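Local coordinates for protein alkaline serine protease (Pseudoalteromonas sp., PDB 1Y9Z) that probably hydrolyses peptide bonds in proteins as a cold-adapted, subtilisin-like serine protease, at residues A[201-205]-A[317-321]; A[276-282]-A[305-311]; A[289-295]-A[320-324]. All coordinates share one frame; numbering follows the deposited sequence.

Interaction 1 of 3, residues A[201-205]-A[317-321]; sequences PGEAI and LQNPF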
loop_
_atom_site.group_PDB
_atom_site.type_symbol
_atom_site.label_atom_id
_atom_site.label_comp_id
_atom_site.label_asym_id
_atom_site.label_seq_id
_atom_site.Cartn_x
_atom_site.Cartn_y
_atom_site.Cartn_z
ATOM N N PRO A 201 0.566 4.938 -4.827
ATOM C CA PRO A 201 1.565 3.988 -4.326
ATOM C C PRO A 201 0.878 2.671 -3.955
ATOM O O PRO A 201 -0.049 2.666 -3.141
ATOM C CB PRO A 201 2.133 4.710 -3.106
ATOM C CG PRO A 201 2.015 6.166 -3.494
ATOM C CD PRO A 201 0.638 6.221 -4.105
ATOM N N GLY A 202 1.329 1.560 -4.541
ATOM C CA GLY A 202 0.701 0.278 -4.261
ATOM C C GLY A 202 1.594 -0.945 -4.122
ATOM O O GLY A 202 1.090 -2.061 -4.002
ATOM N N GLU A 203 2.909 -0.756 -4.156
ATOM C CA GLU A 203 3.839 -1.872 -3.991
ATOM C C GLU A 203 4.712 -1.551 -2.785
ATOM O O GLU A 203 5.271 -0.459 -2.692
ATOM C CB GLU A 203 4.717 -2.045 -5.237
ATOM C CG GLU A 203 5.822 -3.107 -5.123
ATOM C CD GLU A 203 5.306 -4.537 -4.988
ATOM O OE1 GLU A 203 4.163 -4.820 -5.408
ATOM O OE2 GLU A 203 6.058 -5.395 -4.478
ATOM N N ALA A 204 4.807 -2.499 -1.859
ATOM C CA ALA A 204 5.613 -2.321 -0.651
ATOM C C ALA A 204 5.158 -1.089 0.123
ATOM O O ALA A 204 5.930 -0.148 0.332
ATOM C CB ALA A 204 7.095 -2.196 -1.021
ATOM N N ILE A 205 3.896 -1.104 0.546
ATOM C CA ILE A 205 3.319 0.004 1.296
ATOM C C ILE A 205 3.266 -0.322 2.789
ATOM O O ILE A 205 2.534 -1.215 3.217
ATOM C CB ILE A 205 1.882 0.325 0.800
ATOM C CG1 ILE A 205 1.898 0.612 -0.709
ATOM C CG2 ILE A 205 1.310 1.504 1.574
ATOM C CD1 ILE A 205 2.878 1.694 -1.139
ATOM N N LEU A 317 11.148 -0.272 -4.755
ATOM C CA LEU A 317 11.088 -1.216 -3.649
ATOM C C LEU A 317 10.078 -2.321 -3.950
ATOM O O LEU A 317 8.901 -2.051 -4.210
ATOM C CB LEU A 317 10.701 -0.497 -2.355
ATOM C CG LEU A 317 10.650 -1.356 -1.089
ATOM C CD1 LEU A 317 12.029 -1.923 -0.786
ATOM C CD2 LEU A 317 10.161 -0.506 0.073
ATOM N N GLN A 318 10.541 -3.564 -3.923
ATOM C CA GLN A 318 9.670 -4.698 -4.202
ATOM C C GLN A 318 9.403 -5.548 -2.960
ATOM O O GLN A 318 10.270 -5.702 -2.098
ATOM C CB GLN A 318 10.284 -5.581 -5.294
ATOM C CG GLN A 318 10.727 -4.836 -6.552
ATOM C CD GLN A 318 9.597 -4.076 -7.226
ATOM O OE1 GLN A 318 8.500 -4.604 -7.413
ATOM N NE2 GLN A 318 9.868 -2.831 -7.610
ATOM N N ASN A 319 8.191 -6.090 -2.885
ATOM C CA ASN A 319 7.758 -6.953 -1.786
ATOM C C ASN A 319 7.198 -8.196 -2.480
ATOM O O ASN A 319 6.002 -8.472 -2.416
ATOM C CB ASN A 319 6.657 -6.254 -0.978
ATOM C CG ASN A 319 6.039 -7.151 0.086
ATOM O OD1 ASN A 319 4.894 -6.940 0.497
ATOM N ND2 ASN A 319 6.790 -8.141 0.544
ATOM N N PRO A 320 8.068 -8.967 -3.150
ATOM C CA PRO A 320 7.649 -10.172 -3.866
ATOM C C PRO A 320 7.448 -11.417 -3.023
ATOM O O PRO A 320 7.868 -11.480 -1.868
ATOM C CB PRO A 320 8.772 -10.362 -4.869
ATOM C CG PRO A 320 9.973 -10.021 -4.039
ATOM C CD PRO A 320 9.526 -8.770 -3.272
ATOM N N PHE A 321 6.796 -12.410 -3.615
ATOM C CA PHE A 321 6.586 -13.675 -2.937
ATOM C C PHE A 321 7.877 -14.470 -3.070
ATOM O O PHE A 321 8.399 -14.636 -4.174
ATOM C CB PHE A 321 5.453 -14.476 -3.586
ATOM C CG PHE A 321 4.084 -13.929 -3.316
ATOM C CD1 PHE A 321 3.417 -13.179 -4.276
ATOM C CD2 PHE A 321 3.456 -14.172 -2.099
ATOM C CE1 PHE A 321 2.141 -12.676 -4.029
ATOM C CE2 PHE A 321 2.181 -13.674 -1.839
ATOM C CZ PHE A 321 1.523 -12.924 -2.808
HETATM O O HOH W 1 7.587 0.251 -4.264
#
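Glu203 and Asn319 meet where two loops bridge the subtilisin-like alpha/beta domain and, to judge from the beta sheets they connect to, the inserted beta-barrel domain. Loop 201-205 leaves strand 196-201 of the mainly parallel sheet, whereas 317-321 leads into strand 321-323 of the insert. No backbone ladder joins them; one side chain, a water and a small apolar contact do.

The direct polar link is Asn319 N donating to Glu203 OE2 at 2.8 Å, with 161° at the hydrogen and the donor arriving nearly in line with the C-O bond of the acceptor. A glutamate has the length for this: CG lies anti to the backbone N (chi1 175°), and a bend at chi2 then carries the carboxylate to the facing backbone. On the way its CG passes 3.4 Å from Leu317 O. The Gln318 amide lies almost parallel to the carboxylate, 8° between planes, while its NE2 is engaged by Gly316 O and Asp181 OD1. A second, indirect link is a water that donates to both Glu203 O (2.9 Å) and Leu317 O (2.7 Å), tying two buried carbonyls together.

Apolar packing falls to Ala204, which, in a left-handed backbone conformation, points its methyl at the other loop. The small side chain fits closely: Ala204 CB touches Leu317 CG and Leu317 CD2, each at 3.7 Å.

Interaction 2 of 3, residues A[276-282]-A[305-311]; sequences ICLVERV and GIIVYSN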
loop_
_atom_site.group_PDB
_atom_site.type_symbol
_atom_site.label_atom_id
_atom_site.label_comp_id
_atom_site.label_asym_id
_atom_site.label_seq_id
_atom_site.Cartn_x
_atom_site.Cartn_y
_atom_site.Cartn_z
ATOM N N ILE A 276 26.897 -11.660 5.738
ATOM C CA ILE A 276 25.577 -11.169 5.359
ATOM C C ILE A 276 25.755 -11.023 3.856
ATOM O O ILE A 276 26.618 -10.277 3.392
ATOM C CB ILE A 276 25.255 -9.798 5.990
ATOM C CG1 ILE A 276 25.112 -9.943 7.508
ATOM C CG2 ILE A 276 23.972 -9.236 5.385
ATOM C CD1 ILE A 276 24.049 -10.940 7.941
ATOM N N CYS A 277 24.943 -11.749 3.104
ATOM C CA CYS A 277 25.043 -11.773 1.655
ATOM C C CYS A 277 24.148 -10.790 0.913
ATOM O O CYS A 277 22.921 -10.886 0.958
ATOM C CB CYS A 277 24.758 -13.197 1.197
ATOM S SG CYS A 277 25.031 -13.635 -0.546
ATOM N N LEU A 278 24.788 -9.844 0.234
ATOM C CA LEU A 278 24.094 -8.839 -0.563
ATOM C C LEU A 278 24.052 -9.379 -1.987
ATOM O O LEU A 278 25.065 -9.850 -2.506
ATOM C CB LEU A 278 24.865 -7.516 -0.536
ATOM C CG LEU A 278 24.293 -6.339 -1.332
ATOM C CD1 LEU A 278 22.987 -5.872 -0.699
ATOM C CD2 LEU A 278 25.303 -5.203 -1.351
ATOM N N VAL A 279 22.886 -9.325 -2.620
ATOM C CA VAL A 279 22.765 -9.829 -3.981
ATOM C C VAL A 279 21.704 -9.096 -4.790
ATOM O O VAL A 279 20.622 -8.781 -4.288
ATOM C CB VAL A 279 22.441 -11.343 -3.985
ATOM C CG1 VAL A 279 21.114 -11.599 -3.285
ATOM C CG2 VAL A 279 22.407 -11.865 -5.415
ATOM N N GLU A 280 22.029 -8.818 -6.046
ATOM C CA GLU A 280 21.100 -8.138 -6.932
ATOM C C GLU A 280 20.047 -9.146 -7.367
ATOM O O GLU A 280 20.357 -10.309 -7.631
ATOM C CB GLU A 280 21.835 -7.595 -8.160
ATOM C CG GLU A 280 20.942 -6.839 -9.132
ATOM C CD GLU A 280 21.683 -6.413 -10.383
ATOM O OE1 GLU A 280 22.171 -7.300 -11.111
ATOM O OE2 GLU A 280 21.777 -5.193 -10.637
ATOM N N ARG A 281 18.800 -8.700 -7.427
ATOM C CA ARG A 281 17.706 -9.566 -7.839
ATOM C C ARG A 281 17.834 -9.931 -9.317
ATOM O O ARG A 281 18.062 -9.064 -10.160
ATOM C CB ARG A 281 16.364 -8.864 -7.594
ATOM C CG ARG A 281 15.157 -9.611 -8.144
ATOM C CD ARG A 281 13.856 -8.888 -7.818
ATOM N NE ARG A 281 13.604 -8.864 -6.379
ATOM C CZ ARG A 281 13.523 -7.760 -5.643
ATOM N NH1 ARG A 281 13.668 -6.563 -6.197
ATOM N NH2 ARG A 281 13.305 -7.856 -4.339
ATOM N N VAL A 282 17.704 -11.219 -9.619
ATOM C CA VAL A 282 17.775 -11.695 -10.996
ATOM C C VAL A 282 16.353 -12.036 -11.418
ATOM O O VAL A 282 15.744 -12.964 -10.885
ATOM C CB VAL A 282 18.657 -12.955 -11.126
ATOM C CG1 VAL A 282 18.618 -13.471 -12.560
ATOM C CG2 VAL A 282 20.086 -12.629 -10.728
ATOM N N GLY A 305 22.683 -14.248 6.647
ATOM C CA GLY A 305 21.587 -13.325 6.413
ATOM C C GLY A 305 21.630 -12.943 4.948
ATOM O O GLY A 305 22.697 -12.995 4.336
ATOM N N ILE A 306 20.495 -12.551 4.381
ATOM C CA ILE A 306 20.459 -12.203 2.965
ATOM C C ILE A 306 19.738 -10.893 2.668
ATOM O O ILE A 306 18.673 -10.616 3.219
ATOM C CB ILE A 306 19.786 -13.329 2.150
ATOM C CG1 ILE A 306 20.480 -14.662 2.439
ATOM C CG2 ILE A 306 19.858 -13.014 0.661
ATOM C CD1 ILE A 306 19.754 -15.870 1.884
ATOM N N ILE A 307 20.333 -10.096 1.785
ATOM C CA ILE A 307 19.762 -8.819 1.375
ATOM C C ILE A 307 19.700 -8.766 -0.145
ATOM O O ILE A 307 20.732 -8.691 -0.811
ATOM C CB ILE A 307 20.611 -7.629 1.849
ATOM C CG1 ILE A 307 20.734 -7.641 3.374
ATOM C CG2 ILE A 307 19.974 -6.327 1.381
ATOM C CD1 ILE A 307 21.701 -6.603 3.911
ATOM N N VAL A 308 18.489 -8.811 -0.687
ATOM C CA VAL A 308 18.290 -8.759 -2.130
ATOM C C VAL A 308 17.905 -7.341 -2.529
ATOM O O VAL A 308 16.983 -6.765 -1.951
ATOM C CB VAL A 308 17.156 -9.710 -2.569
ATOM C CG1 VAL A 308 16.923 -9.587 -4.068
ATOM C CG2 VAL A 308 17.501 -11.141 -2.197
ATOM N N TYR A 309 18.613 -6.768 -3.499
ATOM C CA TYR A 309 18.275 -5.425 -3.948
ATOM C C TYR A 309 17.780 -5.432 -5.388
ATOM O O TYR A 309 18.169 -6.278 -6.194
ATOM C CB TYR A 309 19.454 -4.450 -3.777
ATOM C CG TYR A 309 20.694 -4.716 -4.605
ATOM C CD1 TYR A 309 21.636 -5.667 -4.211
ATOM C CD2 TYR A 309 20.959 -3.963 -5.750
ATOM C CE1 TYR A 309 22.816 -5.857 -4.936
ATOM C CE2 TYR A 309 22.133 -4.146 -6.481
ATOM C CZ TYR A 309 23.057 -5.092 -6.067
ATOM O OH TYR A 309 24.229 -5.262 -6.774
ATOM N N SER A 310 16.901 -4.486 -5.693
ATOM C CA SER A 310 16.300 -4.373 -7.015
ATOM C C SER A 310 17.274 -4.213 -8.173
ATOM O O SER A 310 18.325 -3.583 -8.044
ATOM C CB SER A 310 15.315 -3.202 -7.034
ATOM O OG SER A 310 14.302 -3.378 -6.059
ATOM N N ASN A 311 16.903 -4.790 -9.312
ATOM C CA ASN A 311 17.706 -4.691 -10.522
ATOM C C ASN A 311 17.230 -3.458 -11.289
ATOM O O ASN A 311 16.263 -2.808 -10.890
ATOM C CB ASN A 311 17.543 -5.949 -11.381
ATOM C CG ASN A 311 16.092 -6.333 -11.589
ATOM O OD1 ASN A 311 15.279 -5.525 -12.039
ATOM N ND2 ASN A 311 15.760 -7.577 -11.266
HETATM O O HOH W 2 13.191 -4.589 -3.835
HETATM O O HOH W 3 13.775 -5.609 -9.046
#
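Cys277 and Ile307 belong to a parallel backbone ladder that runs unbroken from Cys277 N, bonded to Gly305 O at 2.8 Å, through Ile307 N to Cys277 O, Val279 N to Ile307 O and Tyr309 N to Val279 O, ending with Arg281 N on Tyr309 O. CA-H...O contacts fill in between, the shortest from Val308 CA to Val279 O (3.2 Å). Glycine suits position 305 because a beta carbon there would collide with Ile276 CD1 as it stands.

Apolar packing differs on the two faces. Val279 and Val308 lie side by side, with Val279 CG1 3.8 Å from Val308 CG2, on the face covered by helix 291-300. That helix connects the two strands in a beta-alpha-beta unit, and Cys277 is fastened to it by a disulfide with Cys298. On the other face Leu278 CD1 touches both Ile307 CG2 (3.7 Å) and Tyr309 CD1.

Tyr309 CG sits between its backbone N and carbonyl carbon (chi1 65°), which lays the ring across the neighbouring strand; Glu280 CA makes a CH-pi contact over its face, 3.7 Å from the centroid. The hydroxyl goes to Glu259 OE2. Replacing Tyr309 by an alanine would probably uncover Glu280 CA and the flank of Leu278 and leave Glu259 OE2 without its phenol partner.

Polar contacts gather past the strand ends. The Arg281 guanidinium, with Val308 CG1 over one face, meets Ser310 OG in its plane by a weak NH1 bond (3.3 Å), Ser310 OG being also hydrogen-bonded to Gly316 O. NH1 also donates, in the guanidinium plane, to two waters, while NE forms a salt bridge with Glu291. Asn311 ND2 donates to Arg281 O at 3.0 Å, coming from above the carbonyl plane.

Interaction 3 of 3, residues A[289-295]-A[320-324]; sequences YPEINST and PFLVD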
loop_
_atom_site.group_PDB
_atom_site.type_symbol
_atom_site.label_atom_id
_atom_site.label_comp_id
_atom_site.label_asym_id
_atom_site.label_seq_id
_atom_site.Cartn_x
_atom_site.Cartn_y
_atom_site.Cartn_z
ATOM N N TYR A 289 7.812 -16.385 -10.232
ATOM C CA TYR A 289 8.259 -15.867 -8.940
ATOM C C TYR A 289 9.727 -16.252 -8.752
ATOM O O TYR A 289 10.043 -17.217 -8.055
ATOM C CB TYR A 289 7.394 -16.468 -7.834
ATOM C CG TYR A 289 5.924 -16.156 -8.006
ATOM C CD1 TYR A 289 5.412 -14.906 -7.664
ATOM C CD2 TYR A 289 5.050 -17.096 -8.555
ATOM C CE1 TYR A 289 4.067 -14.595 -7.865
ATOM C CE2 TYR A 289 3.703 -16.795 -8.762
ATOM C CZ TYR A 289 3.219 -15.542 -8.415
ATOM O OH TYR A 289 1.896 -15.233 -8.628
ATOM N N PRO A 290 10.642 -15.484 -9.369
ATOM C CA PRO A 290 12.095 -15.683 -9.333
ATOM C C PRO A 290 12.883 -15.237 -8.100
ATOM O O PRO A 290 14.099 -15.420 -8.058
ATOM C CB PRO A 290 12.556 -14.941 -10.577
ATOM C CG PRO A 290 11.671 -13.740 -10.551
ATOM C CD PRO A 290 10.305 -14.336 -10.234
ATOM N N GLU A 291 12.217 -14.659 -7.107
ATOM C CA GLU A 291 12.923 -14.189 -5.918
ATOM C C GLU A 291 13.858 -15.247 -5.326
ATOM O O GLU A 291 14.949 -14.929 -4.852
ATOM C CB GLU A 291 11.921 -13.735 -4.851
ATOM C CG GLU A 291 12.531 -12.857 -3.761
ATOM C CD GLU A 291 12.993 -11.504 -4.284
ATOM O OE1 GLU A 291 13.529 -10.699 -3.492
ATOM O OE2 GLU A 291 12.819 -11.239 -5.492
ATOM N N ILE A 292 13.430 -16.505 -5.372
ATOM C CA ILE A 292 14.209 -17.613 -4.825
ATOM C C ILE A 292 15.582 -17.822 -5.472
ATOM O O ILE A 292 16.497 -18.348 -4.839
ATOM C CB ILE A 292 13.411 -18.939 -4.921
ATOM C CG1 ILE A 292 14.167 -20.067 -4.213
ATOM C CG2 ILE A 292 13.170 -19.300 -6.381
ATOM C CD1 ILE A 292 14.337 -19.850 -2.720
ATOM N N ASN A 293 15.738 -17.408 -6.724
ATOM C CA ASN A 293 17.012 -17.595 -7.410
ATOM C C ASN A 293 18.186 -16.854 -6.775
ATOM O O ASN A 293 19.171 -17.479 -6.380
ATOM C CB ASN A 293 16.870 -17.216 -8.884
ATOM C CG ASN A 293 15.896 -18.117 -9.612
ATOM O OD1 ASN A 293 15.997 -19.342 -9.535
ATOM N ND2 ASN A 293 14.947 -17.520 -10.320
ATOM N N SER A 294 18.090 -15.531 -6.672
ATOM C CA SER A 294 19.165 -14.751 -6.063
ATOM C C SER A 294 19.281 -15.091 -4.582
ATOM O O SER A 294 20.382 -15.180 -4.036
ATOM C CB SER A 294 18.904 -13.248 -6.218
ATOM O OG SER A 294 19.073 -12.825 -7.561
ATOM N N THR A 295 18.137 -15.284 -3.937
ATOM C CA THR A 295 18.102 -15.604 -2.515
ATOM C C THR A 295 18.822 -16.915 -2.210
ATOM O O THR A 295 19.652 -16.975 -1.303
ATOM C CB THR A 295 16.650 -15.704 -2.010
ATOM O OG1 THR A 295 15.952 -14.494 -2.329
ATOM C CG2 THR A 295 16.619 -15.913 -0.499
ATOM N N PRO A 320 8.068 -8.967 -3.150
ATOM C CA PRO A 320 7.649 -10.172 -3.866
ATOM C C PRO A 320 7.448 -11.417 -3.023
ATOM O O PRO A 320 7.868 -11.480 -1.868
ATOM C CB PRO A 320 8.772 -10.362 -4.869
ATOM C CG PRO A 320 9.973 -10.021 -4.039
ATOM C CD PRO A 320 9.526 -8.770 -3.272
ATOM N N PHE A 321 6.796 -12.410 -3.615
ATOM C CA PHE A 321 6.586 -13.675 -2.937
ATOM C C PHE A 321 7.877 -14.470 -3.070
ATOM O O PHE A 321 8.399 -14.636 -4.174
ATOM C CB PHE A 321 5.453 -14.476 -3.586
ATOM C CG PHE A 321 4.084 -13.929 -3.316
ATOM C CD1 PHE A 321 3.417 -13.179 -4.276
ATOM C CD2 PHE A 321 3.456 -14.172 -2.099
ATOM C CE1 PHE A 321 2.141 -12.676 -4.029
ATOM C CE2 PHE A 321 2.181 -13.674 -1.839
ATOM C CZ PHE A 321 1.523 -12.924 -2.808
ATOM N N LEU A 322 8.406 -14.932 -1.944
ATOM C CA LEU A 322 9.612 -15.746 -1.966
ATOM C C LEU A 322 9.115 -17.182 -1.957
ATOM O O LEU A 322 8.914 -17.777 -0.895
ATOM C CB LEU A 322 10.485 -15.484 -0.734
ATOM C CG LEU A 322 11.697 -16.413 -0.569
ATOM C CD1 LEU A 322 12.598 -16.336 -1.795
ATOM C CD2 LEU A 322 12.468 -16.025 0.684
ATOM N N VAL A 323 8.875 -17.722 -3.148
ATOM C CA VAL A 323 8.395 -19.089 -3.284
ATOM C C VAL A 323 9.580 -20.023 -3.059
ATOM O O VAL A 323 10.478 -20.117 -3.893
ATOM C CB VAL A 323 7.789 -19.323 -4.683
ATOM C CG1 VAL A 323 7.221 -20.728 -4.778
ATOM C CG2 VAL A 323 6.700 -18.297 -4.947
ATOM N N ASP A 324 9.567 -20.699 -1.915
ATOM C CA ASP A 324 10.639 -21.606 -1.515
ATOM C C ASP A 324 10.155 -23.057 -1.551
ATOM O O ASP A 324 9.785 -23.626 -0.522
ATOM C CB ASP A 324 11.089 -21.225 -0.103
ATOM C CG ASP A 324 12.438 -21.804 0.269
ATOM O OD1 ASP A 324 12.887 -21.537 1.403
ATOM O OD2 ASP A 324 13.051 -22.512 -0.554
HETATM O O HOH W 4 10.492 -16.984 -5.394
#
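Leu322 drives its CD1 methyl against the first turn of helix 291-300, reaching Ile292 CA at 3.7 Å, and this is the dense part of the contact. Its CG is anti to the backbone N (chi1 173°), and leucine suits the place because its branched, flexible end can reach in among Glu291 CG, Ile292 CD1 and the tip of Thr295, whose OG1 is occupied by Glu291 O (2.7 Å). Pro320 adds its ring: CG abuts Glu291 CD at 3.4 Å, so the proline packs on a carboxylate already held by Arg281. Ile292 CB rests 3.3 Å from Val323 O. No direct hydrogen bond spans the two segments; instead a water accepts from Ile292 N (3.0 Å) and Val323 N (2.9 Å) and lies close to Tyr289 O.

The solvent side is looser. Tyr289 and Phe321, both exposed, extend side by side with planes 89° apart, touching through Tyr289 CE1 and Phe321 CD1 at 3.9 Å. Val323 CG2 comes closer, to 3.5 Å from Tyr289 CB.

The axis of 291-295 makes 71° with that of strand 321-323; strand 232-240 pairs with that strand and brings His234 against Glu291 and Thr295, which also lean on Val308 of strand 305-309.

Of the three, interaction 1 joins the segments farthest apart in sequence, 201-205 and 317-321, and interaction 2 is nested inside it; interaction 3 alternates with interaction 2, and its second segment overlaps that of interaction 1 at Pro320 and Phe321. Centres of interactions 2 and 3 are about 11 Å apart, and that of interaction 1 about 14 Å from interaction 3 and 16 Å from interaction 2. Strands 275-280, 305-309 and 321-323 belong to one mixed sheet, with helix 291-300 packed on it. Arg281 links all three, bonding to Glu291 and packing on Gln318. Segment 317-321 thus appears to connect the probable barrel insert with the place where it meets the alpha/beta domain.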